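PDB 5NTH: putative aminopeptidase from Leishmania major, which probably acts as a manganese-dependent M17 leucyl aminopeptidase, removing residues from the N-terminal end of peptides. Local coordinates for residues H366-D371 with V382-T387. Sequence-based numbering, arbitrary orientation.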
# COMPACT_ATOMS: atom_id res chain seq x y z
N HIS A 366 -7.62 -26.31 -6.61
CA HIS A 366 -8.06 -27.21 -5.53
C HIS A 366 -7.85 -26.58 -4.13
O HIS A 366 -8.05 -27.26 -3.12
CB HIS A 366 -7.34 -28.59 -5.65
CG HIS A 366 -7.61 -29.30 -6.94
ND1 HIS A 366 -8.30 -30.49 -7.00
CD2 HIS A 366 -7.31 -28.98 -8.22
CE1 HIS A 366 -8.41 -30.88 -8.26
NE2 HIS A 366 -7.82 -29.98 -9.02
N SER A 367 -7.47 -25.30 -4.07
CA SER A 367 -7.28 -24.59 -2.80
C SER A 367 -8.57 -24.34 -2.00
O SER A 367 -9.63 -24.04 -2.54
CB SER A 367 -6.58 -23.24 -3.02
OG SER A 367 -5.24 -23.42 -3.42
N TYR A 368 -8.42 -24.47 -0.69
CA TYR A 368 -9.48 -24.14 0.22
C TYR A 368 -9.51 -22.63 0.26
O TYR A 368 -8.47 -21.99 0.23
CB TYR A 368 -9.27 -24.84 1.58
CG TYR A 368 -8.34 -24.21 2.62
CD1 TYR A 368 -7.01 -23.89 2.34
CD2 TYR A 368 -8.80 -24.00 3.92
CE1 TYR A 368 -6.18 -23.33 3.33
CE2 TYR A 368 -7.99 -23.43 4.90
CZ TYR A 368 -6.69 -23.10 4.61
OH TYR A 368 -5.95 -22.57 5.61
N ARG A 369 -10.72 -22.10 0.28
CA ARG A 369 -10.99 -20.72 -0.11
C ARG A 369 -11.29 -19.86 1.12
O ARG A 369 -11.54 -20.37 2.20
CB ARG A 369 -12.17 -20.72 -1.09
CG ARG A 369 -12.06 -21.69 -2.28
CD ARG A 369 -13.39 -21.82 -3.02
NE ARG A 369 -13.37 -22.66 -4.23
CZ ARG A 369 -13.55 -23.99 -4.27
NH1 ARG A 369 -13.76 -24.70 -3.15
NH2 ARG A 369 -13.52 -24.64 -5.45
N ASN A 370 -11.20 -18.55 0.97
CA ASN A 370 -11.65 -17.68 2.04
C ASN A 370 -13.15 -17.69 1.86
O ASN A 370 -13.64 -17.08 0.91
CB ASN A 370 -11.08 -16.27 1.94
CG ASN A 370 -9.57 -16.27 1.93
OD1 ASN A 370 -8.93 -16.45 2.95
ND2 ASN A 370 -8.99 -16.12 0.75
N ASP A 371 -13.85 -18.44 2.73
CA ASP A 371 -15.32 -18.69 2.74
C ASP A 371 -15.73 -20.17 2.85
O ASP A 371 -16.85 -20.46 3.30
CB ASP A 371 -16.08 -18.06 1.54
CG ASP A 371 -16.38 -16.59 1.75
OD1 ASP A 371 -16.15 -16.08 2.87
OD2 ASP A 371 -16.82 -15.94 0.78
N VAL A 382 -15.69 -25.03 10.92
CA VAL A 382 -14.84 -23.84 10.88
C VAL A 382 -15.06 -23.06 9.61
O VAL A 382 -15.00 -23.62 8.52
CB VAL A 382 -13.34 -24.20 11.00
CG1 VAL A 382 -12.47 -22.96 10.84
CG2 VAL A 382 -13.07 -24.81 12.35
N GLU A 383 -15.28 -21.76 9.75
CA GLU A 383 -15.42 -20.89 8.58
C GLU A 383 -14.08 -20.23 8.25
O GLU A 383 -13.62 -19.35 8.97
CB GLU A 383 -16.48 -19.81 8.79
CG GLU A 383 -16.92 -19.19 7.46
CD GLU A 383 -17.80 -17.96 7.60
OE1 GLU A 383 -17.98 -17.48 8.75
OE2 GLU A 383 -18.30 -17.46 6.54
N VAL A 384 -13.49 -20.64 7.15
CA VAL A 384 -12.18 -20.15 6.75
C VAL A 384 -12.28 -18.75 6.20
O VAL A 384 -12.77 -18.56 5.13
CB VAL A 384 -11.57 -21.05 5.66
CG1 VAL A 384 -10.21 -20.54 5.22
CG2 VAL A 384 -11.45 -22.49 6.17
N MET A 385 -11.79 -17.76 6.94
CA MET A 385 -11.78 -16.37 6.47
C MET A 385 -10.46 -15.93 5.87
O MET A 385 -10.42 -15.00 5.06
CB MET A 385 -12.09 -15.44 7.62
CG MET A 385 -13.43 -15.71 8.28
SD MET A 385 -14.76 -14.97 7.33
CE MET A 385 -15.00 -16.10 5.97
N ASN A 386 -9.38 -16.57 6.31
CA ASN A 386 -8.07 -16.33 5.76
C ASN A 386 -7.36 -17.63 5.65
O ASN A 386 -7.09 -18.25 6.69
CB ASN A 386 -7.25 -15.40 6.63
CG ASN A 386 -5.99 -14.95 5.92
OD1 ASN A 386 -5.12 -15.77 5.66
ND2 ASN A 386 -5.90 -13.67 5.55
N THR A 387 -7.00 -18.02 4.43
CA THR A 387 -6.35 -19.31 4.21
C THR A 387 -4.88 -19.31 4.68
O THR A 387 -4.25 -20.36 4.76
CB THR A 387 -6.41 -19.74 2.76
OG1 THR A 387 -5.65 -18.81 1.98
CG2 THR A 387 -7.84 -19.77 2.26
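The methyl CG2 of T387 sits over one face of the Y368 ring, 4.1 Å from its centroid and 12° off the ring normal, a CH-pi contact made from slightly toward the rim. V384 packs against the CD2-CE2 side of the ring: its CG1 lies 3.7 Å from Y368 CE2, approaching obliquely, and the valine and tyrosine side chains run nearly perpendicular. With CG set between its backbone N and carbonyl carbon (chi1 83°), Y368 swings its ring across to both residues, and its OH comes 2.9 Å from T387 O.

N370 crosses T387 at about a right angle and turns its amide oxygen to the backbone: T387 N donates to N370 OD1 over 2.9 Å, the donor tilted 26° from the carbonyl plane and the bond noticeably bent at the hydrogen. One residue on, D371 N donates to V384 O (2.6 Å). The chain of M385, bent at chi2 and chi3, brings CE to 3.3 Å from D371 OD1. T387 is held further from outside the two segments, its OG1 hydrogen-bonded to G305 O and A308 N and its O accepting from N361 ND2.

The contact continues the pairing of antiparallel strands 373-375 and 381-383 beyond their open end, joining the loop that leads into the first to the segment that leaves the second. This segment runs on to the manganese ligands D388 and E390; N386 OD1 bonds D388 N, and Y368 packs on E390. R369 reaches E360 of the second subunit in a salt bridge, while strand 477-478 flanks strand 381-383 and helix 391-404 follows the metal ligands.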